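Local coordinates for probable intron-encoded endonuclease 1 (Wickerhamomyces canadensis, PDB 6X1J), which cleaves DNA as an endonuclease of the LAGLIDADG family, acting in the homing of an intron of the mitochondrial 21S rRNA gene, at residues F63-K68 against E72-V77; E37-G42 against L141-M146; K10-L15 against Y81-P86. All blocks are in the same frame, centred on the assembly; numbering follows the deposited sequence.

Interaction 2, centred about 5 Å from the centre of the chain, joins the two helices with potassium ligands at or just beyond their C-terminal ends; the side chain of Trp144 is about 6 Å from a potassium ion. Interaction 1 has its centre about 13 Å away and touches it directly: Ile74 CD1 packs 3.8 Å from Tyr143 CE1, and His73 NE2 and Tyr143 OH, 2.8 Å apart, probably share a hydrogen bond. Trp65 brings interaction 1 to about 5 Å from potassium. Interaction 3 is peripheral, about 25 Å from interaction 2 between centres, but meets interaction 1 where Val75 CG1 and Val82 CG1 approach to 3.9 Å. Interactions 1 and 3 both reach DNA.

Interaction 1: residues F63-K68 against E72-V77; sequences FEWKNK and EHIVRV. With nucleotides of chain B.
Lys68 NZ forms a salt bridge with Glu72 OE2 at 2.9 Å, using the syn lone pair of that oxygen. The lysine chain runs extended as far as CE and bends only at its last torsion (chi4 -87°), which turns the ammonium group onto the carboxylate. One helical turn also links their backbones, Glu72 N donating to Lys68 O over 3.1 Å with an angle of 158° at the hydrogen.

Deeper in, Ile74 supplies the apolar part. Its CG2, anti to the backbone N, meets Phe63 CE1 most closely, at 3.3 Å, and also touches the indole of Trp65; CG1 reaches Trp65 alone of the two rings, 3.6 Å from CH2, the isoleucine and tryptophan side chains crossing at about a right angle. Helix 68-77 is thereby packed against strand 60-65 of the four-stranded antiparallel sheet by which LAGLIDADG endonucleases hold DNA. The indole nitrogen of Trp65 is hydrogen-bonded to Asp47, a potassium ligand, which makes Trp65 a second-shell residue.

Glu64 points to the DNA instead: its OE1 accepts a bond of 3.0 Å from N4 of DC15 of chain B, while Arg103 and Thr101 hold OE2. Two residues on, Lys66 N donates to OP2 of DA14 of chain B at 2.8 Å, nearly straight at 169°, and Lys66 NZ reaches OP2 of DA13 of chain B.

Interaction 2: residues E37-G42 against L141-M146; sequences EETLIG and LAYWFM
Thr39 lays its methyl group over one face of the Tyr143 ring: CG2 sits 3.6 Å from the ring centroid and only 5° off the ring normal, a well-centred CH-pi contact. This position follows from the first torsion of the threonine, which sets CG2 trans to the backbone N and leaves OG1 beside that nitrogen, nearer the CE2 side of the ring. The opposite face is covered by Met146 CE, 3.5 Å above the ring plane and displaced toward the rim, so the ring is held between a methyl group from each helix.

The polar ends are linked through water. A water donates to Thr39 OG1 at 2.7 Å and lies 3.0 Å from Tyr143 OH; OG1 is also bonded to Ile35 O one turn back, and the phenol oxygen to His73. Were Tyr143 an alanine, the Thr39 methyl and Met146 CE would probably lose the ring between them, and the water and His73 their phenol partner.

Helices 34-45 and 138-148 are the paired LAGLIDADG helices, which pack together at the centre of the fold and bring Asp47 and Asp147 to the potassium sites. Their short segments approach to 7.3 Å between axes, with a signed crossing angle of -35°. Gly42 permits this closeness: a CB there would fall 2.8 Å from Tyr143 CB, a clash. Its CA lies 4.2 Å from Trp144 CA, and its carbonyl O receives a CA-H...O contact from Trp144 CA at 3.5 Å. From there the indole of Trp144 leads away from the first helix, toward Leu178 and Leu182 of helix 172-186.

Interaction 3: residues K10-L15 against Y81-P86; sequences KDLLGL and YVISPP. With nucleotides of chain C.
Ile83, Leu13 and Leu12 bury the most surface here, and Ile83 meets both leucines through different branches. Its CD1 lies 4.2 Å from Leu12 CB, an apolar contact, while its CG2 comes to 4.1 Å from Leu13 CA, touching backbone rather than the leucine tip. With CG2 anti to the backbone N, that methyl is turned to Leu13, and CG1, extended at the second torsion (chi2 174°), carries CD1 to Leu12. Leu13 and Ile83 are also the closest pair by backbone, their CA atoms 6.2 Å apart.

Leu13 then extends past Ile83 to the following residue. With CG anti to its backbone N, it brings CD1 to 3.9 Å from Ser84 OG, and so places a methyl group beside a hydroxyl that is engaged with DNA. Leu12 carries the contact into the protein, its side chain packing on Ile7 and on Ile22 and Tyr25 of helix 20-26.

The shape of the leucine segment comes from a type II beta turn running from Leu12 to Leu15, closed by a bond of 3.1 Å from Leu15 N to Leu12 O. Gly14 takes the third position with a phi of 98°, as expected of this turn type.

Across from the turn, Ser84 OG donates to OP1 of DC8 of chain C at 2.5 Å. Ile83 CG2, close to Leu13 CA, is also modelled 3.1 Å from that OP1; both approaches to the phosphate are short, and their exact lengths are doubtful. Segment 81-86 is the later part of the connection from helix 68-77 to strand 87-92 in the LAGLIDADG fold, here backed by the N-terminal turn and contacting the DNA backbone through a phosphate.

Interaction 1: residues F63-K68 against E72-V77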
loop_
_atom_site.group_PDB
_atom_site.type_symbol
_atom_site.label_atom_id
_atom_site.label_comp_id
_atom_site.label_asym_id
_atom_site.label_seq_id
_atom_site.Cartn_x
_atom_site.Cartn_y
_atom_site.Cartn_z
ATOM N N PHE A 63 -0.128 5.733 8.125
ATOM C CA PHE A 63 0.989 4.852 7.725
ATOM C C PHE A 63 1.581 4.179 8.970
ATOM O O PHE A 63 1.759 4.871 10.001
ATOM C CB PHE A 63 2.079 5.653 7.026
ATOM C CG PHE A 63 1.649 6.465 5.826
ATOM C CD1 PHE A 63 1.367 5.858 4.616
ATOM C CD2 PHE A 63 1.594 7.855 5.880
ATOM C CE1 PHE A 63 1.025 6.613 3.505
ATOM C CE2 PHE A 63 1.250 8.607 4.764
ATOM C CZ PHE A 63 0.977 7.987 3.570
ATOM N N GLU A 64 1.847 2.869 8.905
ATOM C CA GLU A 64 2.593 2.151 9.974
ATOM C C GLU A 64 3.375 1.015 9.330
ATOM O O GLU A 64 2.716 0.130 8.744
ATOM C CB GLU A 64 1.663 1.667 11.087
ATOM C CG GLU A 64 2.415 1.022 12.239
ATOM C CD GLU A 64 1.649 0.971 13.546
ATOM O OE1 GLU A 64 0.428 1.207 13.506
ATOM O OE2 GLU A 64 2.273 0.715 14.604
ATOM N N TRP A 65 4.714 1.069 9.402
ATOM C CA TRP A 65 5.623 0.002 8.918
ATOM C C TRP A 65 6.706 -0.271 9.964
ATOM O O TRP A 65 7.048 0.647 10.729
ATOM C CB TRP A 65 6.234 0.346 7.546
ATOM C CG TRP A 65 5.280 0.189 6.394
ATOM C CD1 TRP A 65 4.853 -0.990 5.838
ATOM C CD2 TRP A 65 4.653 1.239 5.623
ATOM N NE1 TRP A 65 4.006 -0.748 4.791
ATOM C CE2 TRP A 65 3.849 0.606 4.638
ATOM C CE3 TRP A 65 4.674 2.640 5.664
ATOM C CZ2 TRP A 65 3.095 1.330 3.711
ATOM C CZ3 TRP A 65 3.939 3.354 4.740
ATOM C CH2 TRP A 65 3.143 2.702 3.790
ATOM N N LYS A 66 7.226 -1.499 9.949
ATOM C CA LYS A 66 8.478 -1.912 10.630
ATOM C C LYS A 66 9.664 -1.257 9.945
ATOM O O LYS A 66 10.498 -0.762 10.657
ATOM C CB LYS A 66 8.653 -3.435 10.556
ATOM C CG LYS A 66 9.851 -3.994 11.314
ATOM C CD LYS A 66 10.024 -5.505 11.145
ATOM C CE LYS A 66 11.120 -6.039 12.045
ATOM N NZ LYS A 66 10.633 -6.158 13.445
ATOM N N ASN A 67 9.736 -1.285 8.609
ATOM C CA ASN A 67 10.932 -0.845 7.859
ATOM C C ASN A 67 11.010 0.695 7.791
ATOM O O ASN A 67 10.125 1.347 7.250
ATOM C CB ASN A 67 10.936 -1.536 6.514
ATOM C CG ASN A 67 12.238 -1.357 5.765
ATOM O OD1 ASN A 67 12.858 -2.336 5.364
ATOM N ND2 ASN A 67 12.640 -0.122 5.530
ATOM N N LYS A 68 12.105 1.267 8.260
ATOM C CA LYS A 68 12.291 2.729 8.381
ATOM C C LYS A 68 12.520 3.312 7.000
ATOM O O LYS A 68 11.939 4.370 6.663
ATOM C CB LYS A 68 13.496 3.019 9.279
ATOM C CG LYS A 68 13.770 4.493 9.579
ATOM C CD LYS A 68 14.955 4.679 10.545
ATOM C CE LYS A 68 15.109 6.099 11.059
ATOM N NZ LYS A 68 15.930 6.873 10.110
ATOM N N GLU A 72 9.865 6.097 5.099
ATOM C CA GLU A 72 10.452 7.407 4.699
ATOM C C GLU A 72 10.305 7.620 3.178
ATOM O O GLU A 72 9.984 8.772 2.733
ATOM C CB GLU A 72 11.924 7.509 5.099
ATOM C CG GLU A 72 12.145 7.746 6.576
ATOM C CD GLU A 72 13.609 7.675 6.996
ATOM O OE1 GLU A 72 14.506 7.566 6.104
ATOM O OE2 GLU A 72 13.851 7.691 8.203
ATOM N N HIS A 73 10.394 6.538 2.409
ATOM C CA HIS A 73 10.106 6.549 0.950
ATOM C C HIS A 73 8.629 6.923 0.659
ATOM O O HIS A 73 8.397 7.712 -0.281
ATOM C CB HIS A 73 10.456 5.185 0.357
ATOM C CG HIS A 73 10.056 5.075 -1.070
ATOM N ND1 HIS A 73 10.777 5.691 -2.087
ATOM C CD2 HIS A 73 9.010 4.443 -1.644
ATOM C CE1 HIS A 73 10.212 5.413 -3.240
ATOM N NE2 HIS A 73 9.116 4.658 -2.994
ATOM N N ILE A 74 7.671 6.330 1.379
ATOM C CA ILE A 74 6.205 6.548 1.156
ATOM C C ILE A 74 5.897 8.023 1.474
ATOM O O ILE A 74 5.322 8.740 0.621
ATOM C CB ILE A 74 5.378 5.557 2.003
ATOM C CG1 ILE A 74 5.585 4.100 1.565
ATOM C CG2 ILE A 74 3.907 5.941 1.977
ATOM C CD1 ILE A 74 5.152 3.815 0.152
ATOM N N VAL A 75 6.369 8.498 2.623
ATOM C CA VAL A 75 6.253 9.929 3.006
ATOM C C VAL A 75 6.831 10.832 1.908
ATOM O O VAL A 75 6.155 11.824 1.611
ATOM C CB VAL A 75 6.812 10.212 4.401
ATOM C CG1 VAL A 75 6.974 11.706 4.642
ATOM C CG2 VAL A 75 5.904 9.628 5.465
ATOM N N ARG A 76 7.976 10.544 1.289
ATOM C CA ARG A 76 8.479 11.418 0.180
ATOM C C ARG A 76 7.472 11.379 -0.981
ATOM O O ARG A 76 7.163 12.471 -1.491
ATOM C CB ARG A 76 9.907 11.096 -0.268
ATOM C CG ARG A 76 10.990 11.606 0.682
ATOM C CD ARG A 76 12.465 11.443 0.275
ATOM N NE ARG A 76 12.833 10.087 -0.147
ATOM C CZ ARG A 76 13.199 9.058 0.652
ATOM N NH1 ARG A 76 13.466 7.874 0.117
ATOM N NH2 ARG A 76 13.276 9.186 1.971
ATOM N N VAL A 77 6.891 10.214 -1.345
ATOM C CA VAL A 77 5.882 10.142 -2.467
ATOM C C VAL A 77 4.689 11.093 -2.187
ATOM O O VAL A 77 4.232 11.794 -3.087
ATOM C CB VAL A 77 5.387 8.697 -2.716
ATOM C CG1 VAL A 77 4.282 8.668 -3.763
ATOM C CG2 VAL A 77 6.496 7.755 -3.115
ATOM P P DA B 14 4.774 -4.283 8.169
ATOM O OP1 DA B 14 4.624 -4.629 6.725
ATOM O OP2 DA B 14 6.120 -3.673 8.503
ATOM O "O5'" DA B 14 3.598 -3.398 8.780
ATOM C "C5'" DA B 14 2.339 -3.136 8.119
ATOM C "C4'" DA B 14 1.331 -4.211 8.451
ATOM O "O4'" DA B 14 1.302 -4.463 9.888
ATOM C "C3'" DA B 14 -0.111 -3.932 8.043
ATOM O "O3'" DA B 14 -0.636 -5.240 7.790
ATOM C "C2'" DA B 14 -0.730 -3.450 9.346
ATOM C "C1'" DA B 14 -0.017 -4.318 10.367
ATOM N N9 DA B 14 0.063 -3.820 11.733
ATOM C C8 DA B 14 1.039 -3.025 12.280
ATOM N N7 DA B 14 0.837 -2.739 13.543
ATOM C C5 DA B 14 -0.359 -3.374 13.841
ATOM C C6 DA B 14 -1.120 -3.449 15.016
ATOM N N6 DA B 14 -0.759 -2.888 16.168
ATOM N N1 DA B 14 -2.268 -4.153 14.976
ATOM C C2 DA B 14 -2.632 -4.717 13.822
ATOM N N3 DA B 14 -1.998 -4.725 12.654
ATOM C C4 DA B 14 -0.855 -4.027 12.732
ATOM P P DA B 13 7.791 -7.933 13.483
ATOM O OP1 DA B 13 8.744 -8.715 12.630
ATOM O OP2 DA B 13 8.254 -6.851 14.349
ATOM O "O5'" DA B 13 6.705 -7.258 12.523
ATOM C "C5'" DA B 13 6.323 -7.879 11.299
ATOM C "C4'" DA B 13 5.105 -7.194 10.716
ATOM O "O4'" DA B 13 4.000 -7.156 11.656
ATOM C "C3'" DA B 13 5.302 -5.748 10.276
ATOM O "O3'" DA B 13 4.594 -5.573 9.041
ATOM C "C2'" DA B 13 4.689 -4.957 11.410
ATOM C "C1'" DA B 13 3.529 -5.831 11.799
ATOM N N9 DA B 13 3.039 -5.677 13.174
ATOM C C8 DA B 13 3.619 -5.040 14.243
ATOM N N7 DA B 13 2.891 -5.074 15.337
ATOM C C5 DA B 13 1.776 -5.810 14.971
ATOM C C6 DA B 13 0.637 -6.220 15.680
ATOM N N6 DA B 13 0.419 -5.949 16.969
ATOM N N1 DA B 13 -0.295 -6.929 15.008
ATOM C C2 DA B 13 -0.095 -7.197 13.714
ATOM N N3 DA B 13 0.922 -6.850 12.937
ATOM C C4 DA B 13 1.852 -6.187 13.641
ATOM P P DC B 15 -1.945 -5.529 6.906
ATOM O OP1 DC B 15 -2.549 -6.778 7.425
ATOM O OP2 DC B 15 -1.608 -5.327 5.444
ATOM O "O5'" DC B 15 -3.028 -4.513 7.393
ATOM C "C5'" DC B 15 -3.228 -3.179 6.960
ATOM C "C4'" DC B 15 -4.469 -2.869 7.760
ATOM O "O4'" DC B 15 -4.179 -2.936 9.176
ATOM C "C3'" DC B 15 -5.314 -1.613 7.507
ATOM O "O3'" DC B 15 -6.531 -2.271 7.108
ATOM C "C2'" DC B 15 -5.130 -0.826 8.796
ATOM C "C1'" DC B 15 -4.888 -1.915 9.849
ATOM N N1 DC B 15 -4.083 -1.503 11.015
ATOM C C2 DC B 15 -4.556 -1.775 12.310
ATOM O O2 DC B 15 -5.639 -2.361 12.445
ATOM N N3 DC B 15 -3.830 -1.367 13.374
ATOM C C4 DC B 15 -2.655 -0.761 13.186
ATOM N N4 DC B 15 -1.972 -0.379 14.260
ATOM C C5 DC B 15 -2.139 -0.500 11.881
ATOM C C6 DC B 15 -2.891 -0.854 10.837
#

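Interaction 2: residues E37-G42 against L141-M146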
loop_
_atom_site.group_PDB
_atom_site.type_symbol
_atom_site.label_atom_id
_atom_site.label_comp_id
_atom_site.label_asym_id
_atom_site.label_seq_id
_atom_site.Cartn_x
_atom_site.Cartn_y
_atom_site.Cartn_z
ATOM N N GLU A 37 -1.347 8.435 -7.352
ATOM C CA GLU A 37 -2.639 7.725 -7.442
ATOM C C GLU A 37 -2.286 6.241 -7.538
ATOM O O GLU A 37 -2.879 5.475 -6.777
ATOM C CB GLU A 37 -3.467 8.229 -8.625
ATOM C CG GLU A 37 -4.826 7.571 -8.729
ATOM C CD GLU A 37 -5.479 7.695 -10.102
ATOM O OE1 GLU A 37 -5.402 8.792 -10.682
ATOM O OE2 GLU A 37 -6.059 6.688 -10.598
ATOM N N GLU A 38 -1.375 5.903 -8.455
ATOM C CA GLU A 38 -0.994 4.501 -8.800
ATOM C C GLU A 38 -0.249 3.898 -7.623
ATOM O O GLU A 38 -0.542 2.752 -7.273
ATOM C CB GLU A 38 -0.206 4.404 -10.113
ATOM C CG GLU A 38 -1.030 4.851 -11.312
ATOM C CD GLU A 38 -0.285 4.899 -12.639
ATOM O OE1 GLU A 38 0.798 4.280 -12.760
ATOM O OE2 GLU A 38 -0.803 5.546 -13.562
ATOM N N THR A 39 0.645 4.653 -6.984
ATOM C CA THR A 39 1.287 4.198 -5.730
ATOM C C THR A 39 0.178 3.823 -4.726
ATOM O O THR A 39 0.228 2.748 -4.098
ATOM C CB THR A 39 2.224 5.282 -5.167
ATOM O OG1 THR A 39 3.262 5.561 -6.116
ATOM C CG2 THR A 39 2.811 4.826 -3.865
ATOM N N LEU A 40 -0.777 4.717 -4.552
ATOM C CA LEU A 40 -1.726 4.663 -3.421
ATOM C C LEU A 40 -2.691 3.494 -3.677
ATOM O O LEU A 40 -3.160 2.858 -2.710
ATOM C CB LEU A 40 -2.480 5.994 -3.337
ATOM C CG LEU A 40 -3.614 6.036 -2.308
ATOM C CD1 LEU A 40 -3.157 5.542 -0.950
ATOM C CD2 LEU A 40 -4.197 7.423 -2.155
ATOM N N ILE A 41 -2.964 3.191 -4.929
ATOM C CA ILE A 41 -3.846 2.015 -5.234
ATOM C C ILE A 41 -3.150 0.758 -4.697
ATOM O O ILE A 41 -3.828 -0.090 -4.072
ATOM C CB ILE A 41 -4.166 1.940 -6.739
ATOM C CG1 ILE A 41 -5.186 3.020 -7.101
ATOM C CG2 ILE A 41 -4.610 0.546 -7.158
ATOM C CD1 ILE A 41 -5.057 3.484 -8.530
ATOM N N GLY A 42 -1.852 0.637 -4.930
ATOM C CA GLY A 42 -1.068 -0.481 -4.370
ATOM C C GLY A 42 -1.120 -0.490 -2.851
ATOM O O GLY A 42 -1.328 -1.584 -2.268
ATOM N N LEU A 141 1.161 -2.514 -8.682
ATOM C CA LEU A 141 1.535 -3.935 -8.362
ATOM C C LEU A 141 2.763 -3.975 -7.447
ATOM O O LEU A 141 2.766 -4.813 -6.517
ATOM C CB LEU A 141 1.874 -4.715 -9.630
ATOM C CG LEU A 141 0.702 -5.239 -10.451
ATOM C CD1 LEU A 141 1.252 -6.025 -11.622
ATOM C CD2 LEU A 141 -0.215 -6.101 -9.606
ATOM N N ALA A 142 3.756 -3.105 -7.694
ATOM C CA ALA A 142 5.036 -3.084 -6.933
ATOM C C ALA A 142 4.760 -2.705 -5.489
ATOM O O ALA A 142 5.324 -3.332 -4.578
ATOM C CB ALA A 142 6.039 -2.130 -7.542
ATOM N N TYR A 143 3.951 -1.683 -5.289
ATOM C CA TYR A 143 3.601 -1.200 -3.930
ATOM C C TYR A 143 2.778 -2.269 -3.207
ATOM O O TYR A 143 3.038 -2.520 -2.033
ATOM C CB TYR A 143 3.034 0.230 -4.018
ATOM C CG TYR A 143 4.121 1.255 -4.250
ATOM C CD1 TYR A 143 4.903 1.739 -3.201
ATOM C CD2 TYR A 143 4.466 1.661 -5.533
ATOM C CE1 TYR A 143 5.958 2.637 -3.411
ATOM C CE2 TYR A 143 5.521 2.548 -5.763
ATOM C CZ TYR A 143 6.273 3.030 -4.704
ATOM O OH TYR A 143 7.289 3.913 -4.959
ATOM N N TRP A 144 1.797 -2.877 -3.876
ATOM C CA TRP A 144 0.991 -3.979 -3.304
ATOM C C TRP A 144 1.957 -5.069 -2.858
ATOM O O TRP A 144 1.844 -5.562 -1.742
ATOM C CB TRP A 144 0.065 -4.507 -4.365
ATOM C CG TRP A 144 -0.912 -5.525 -3.902
ATOM C CD1 TRP A 144 -1.271 -5.849 -2.627
ATOM C CD2 TRP A 144 -1.798 -6.228 -4.776
ATOM N NE1 TRP A 144 -2.291 -6.759 -2.657
ATOM C CE2 TRP A 144 -2.626 -7.013 -3.963
ATOM C CE3 TRP A 144 -1.937 -6.283 -6.171
ATOM C CZ2 TRP A 144 -3.612 -7.843 -4.509
ATOM C CZ3 TRP A 144 -2.876 -7.128 -6.714
ATOM C CH2 TRP A 144 -3.708 -7.884 -5.886
ATOM N N PHE A 145 2.916 -5.384 -3.702
ATOM C CA PHE A 145 3.897 -6.459 -3.406
ATOM C C PHE A 145 4.837 -6.061 -2.246
ATOM O O PHE A 145 5.096 -6.887 -1.348
ATOM C CB PHE A 145 4.639 -6.878 -4.686
ATOM C CG PHE A 145 5.515 -8.090 -4.442
ATOM C CD1 PHE A 145 4.963 -9.358 -4.370
ATOM C CD2 PHE A 145 6.862 -7.943 -4.160
ATOM C CE1 PHE A 145 5.739 -10.454 -4.021
ATOM C CE2 PHE A 145 7.640 -9.046 -3.832
ATOM C CZ PHE A 145 7.077 -10.294 -3.762
ATOM N N MET A 146 5.350 -4.827 -2.173
ATOM C CA MET A 146 6.267 -4.458 -1.053
ATOM C C MET A 146 5.468 -4.514 0.251
ATOM O O MET A 146 5.988 -4.969 1.282
ATOM C CB MET A 146 6.900 -3.079 -1.273
ATOM C CG MET A 146 7.797 -3.043 -2.515
ATOM S SD MET A 146 8.786 -1.523 -2.761
ATOM C CE MET A 146 7.674 -0.475 -3.697
HETATM O O HOH W 1 5.874 5.864 -6.679
#

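Interaction 3: residues K10-L15 against Y81-P86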
loop_
_atom_site.group_PDB
_atom_site.type_symbol
_atom_site.label_atom_id
_atom_site.label_comp_id
_atom_site.label_asym_id
_atom_site.label_seq_id
_atom_site.Cartn_x
_atom_site.Cartn_y
_atom_site.Cartn_z
ATOM N N LYS A 10 7.104 23.676 5.878
ATOM C CA LYS A 10 8.044 24.005 6.992
ATOM C C LYS A 10 7.299 24.752 8.109
ATOM O O LYS A 10 7.436 24.359 9.281
ATOM C CB LYS A 10 9.179 24.895 6.465
ATOM C CG LYS A 10 10.564 24.264 6.352
ATOM C CD LYS A 10 11.540 24.760 7.421
ATOM C CE LYS A 10 11.947 23.708 8.439
ATOM N NZ LYS A 10 13.143 22.954 7.993
ATOM N N ASP A 11 6.532 25.778 7.726
ATOM C CA ASP A 11 5.863 26.762 8.623
ATOM C C ASP A 11 4.683 26.104 9.359
ATOM O O ASP A 11 4.322 26.584 10.452
ATOM C CB ASP A 11 5.431 27.999 7.822
ATOM C CG ASP A 11 6.572 28.729 7.115
ATOM O OD1 ASP A 11 7.688 28.772 7.678
ATOM O OD2 ASP A 11 6.344 29.247 6.002
ATOM N N LEU A 12 4.098 25.033 8.813
ATOM C CA LEU A 12 2.894 24.394 9.417
ATOM C C LEU A 12 3.313 23.573 10.643
ATOM O O LEU A 12 2.435 23.250 11.478
ATOM C CB LEU A 12 2.194 23.531 8.364
ATOM C CG LEU A 12 1.333 24.280 7.347
ATOM C CD1 LEU A 12 2.042 25.503 6.777
ATOM C CD2 LEU A 12 0.918 23.346 6.223
ATOM N N LEU A 13 4.600 23.251 10.761
ATOM C CA LEU A 13 5.114 22.287 11.776
ATOM C C LEU A 13 4.841 22.784 13.211
ATOM O O LEU A 13 5.510 23.756 13.638
ATOM C CB LEU A 13 6.612 22.074 11.530
ATOM C CG LEU A 13 7.314 21.122 12.504
ATOM C CD1 LEU A 13 6.562 19.795 12.645
ATOM C CD2 LEU A 13 8.751 20.884 12.062
ATOM N N GLY A 14 3.917 22.121 13.925
ATOM C CA GLY A 14 3.583 22.377 15.343
ATOM C C GLY A 14 2.353 23.266 15.531
ATOM O O GLY A 14 1.897 23.387 16.689
ATOM N N LEU A 15 1.835 23.903 14.471
ATOM C CA LEU A 15 0.593 24.719 14.538
ATOM C C LEU A 15 -0.559 23.806 14.946
ATOM O O LEU A 15 -0.539 22.617 14.564
ATOM C CB LEU A 15 0.285 25.362 13.185
ATOM C CG LEU A 15 0.948 26.708 12.917
ATOM C CD1 LEU A 15 2.456 26.633 13.118
ATOM C CD2 LEU A 15 0.615 27.178 11.509
ATOM N N TYR A 81 1.462 16.244 1.667
ATOM C CA TYR A 81 0.245 15.948 2.469
ATOM C C TYR A 81 0.640 15.584 3.893
ATOM O O TYR A 81 -0.295 15.367 4.710
ATOM C CB TYR A 81 -0.616 14.841 1.825
ATOM C CG TYR A 81 -1.151 15.186 0.456
ATOM C CD1 TYR A 81 -2.319 15.920 0.318
ATOM C CD2 TYR A 81 -0.491 14.801 -0.704
ATOM C CE1 TYR A 81 -2.822 16.260 -0.927
ATOM C CE2 TYR A 81 -0.955 15.160 -1.955
ATOM C CZ TYR A 81 -2.127 15.897 -2.067
ATOM O OH TYR A 81 -2.615 16.266 -3.285
ATOM N N VAL A 82 1.951 15.477 4.143
ATOM C CA VAL A 82 2.569 14.960 5.406
ATOM C C VAL A 82 3.438 16.052 6.055
ATOM O O VAL A 82 4.532 16.361 5.496
ATOM C CB VAL A 82 3.442 13.709 5.171
ATOM C CG1 VAL A 82 3.915 13.147 6.508
ATOM C CG2 VAL A 82 2.714 12.647 4.363
ATOM N N ILE A 83 2.980 16.579 7.190
ATOM C CA ILE A 83 3.554 17.788 7.852
ATOM C C ILE A 83 4.769 17.344 8.684
ATOM O O ILE A 83 5.810 17.984 8.579
ATOM C CB ILE A 83 2.459 18.476 8.705
ATOM C CG1 ILE A 83 1.472 19.242 7.827
ATOM C CG2 ILE A 83 3.043 19.372 9.789
ATOM C CD1 ILE A 83 0.297 19.806 8.584
ATOM N N SER A 84 4.600 16.284 9.483
ATOM C CA SER A 84 5.567 15.785 10.502
ATOM C C SER A 84 6.269 14.531 9.987
ATOM O O SER A 84 5.681 13.694 9.292
ATOM C CB SER A 84 4.895 15.491 11.839
ATOM O OG SER A 84 4.298 16.653 12.396
ATOM N N PRO A 85 7.564 14.370 10.316
ATOM C CA PRO A 85 8.284 13.142 9.989
ATOM C C PRO A 85 7.798 11.895 10.737
ATOM O O PRO A 85 7.111 11.949 11.780
ATOM C CB PRO A 85 9.735 13.470 10.378
ATOM C CG PRO A 85 9.791 14.982 10.361
ATOM C CD PRO A 85 8.440 15.387 10.918
ATOM N N PRO A 86 8.147 10.716 10.178
ATOM C CA PRO A 86 7.884 9.439 10.833
ATOM C C PRO A 86 8.476 9.392 12.239
ATOM O O PRO A 86 9.591 9.842 12.410
ATOM C CB PRO A 86 8.600 8.427 9.951
ATOM C CG PRO A 86 8.621 9.104 8.581
ATOM C CD PRO A 86 8.811 10.572 8.875
ATOM P P DC C 8 0.621 16.699 12.027
ATOM O OP1 DC C 8 1.938 17.362 11.922
ATOM O OP2 DC C 8 0.341 15.529 11.178
ATOM O "O5'" DC C 8 0.239 16.137 13.461
ATOM C "C5'" DC C 8 0.801 16.771 14.576
ATOM C "C4'" DC C 8 0.374 16.051 15.827
ATOM O "O4'" DC C 8 -1.034 15.735 15.802
ATOM C "C3'" DC C 8 1.102 14.730 16.088
ATOM O "O3'" DC C 8 1.626 14.701 17.406
ATOM C "C2'" DC C 8 0.024 13.673 15.955
ATOM C "C1'" DC C 8 -1.185 14.454 16.394
ATOM N N1 DC C 8 -2.474 13.906 15.978
ATOM C C2 DC C 8 -3.411 13.570 16.959
ATOM O O2 DC C 8 -3.116 13.730 18.155
ATOM N N3 DC C 8 -4.602 13.058 16.585
ATOM C C4 DC C 8 -4.871 12.876 15.293
ATOM N N4 DC C 8 -6.063 12.380 14.971
ATOM C C5 DC C 8 -3.937 13.216 14.271
ATOM C C6 DC C 8 -2.764 13.729 14.656
#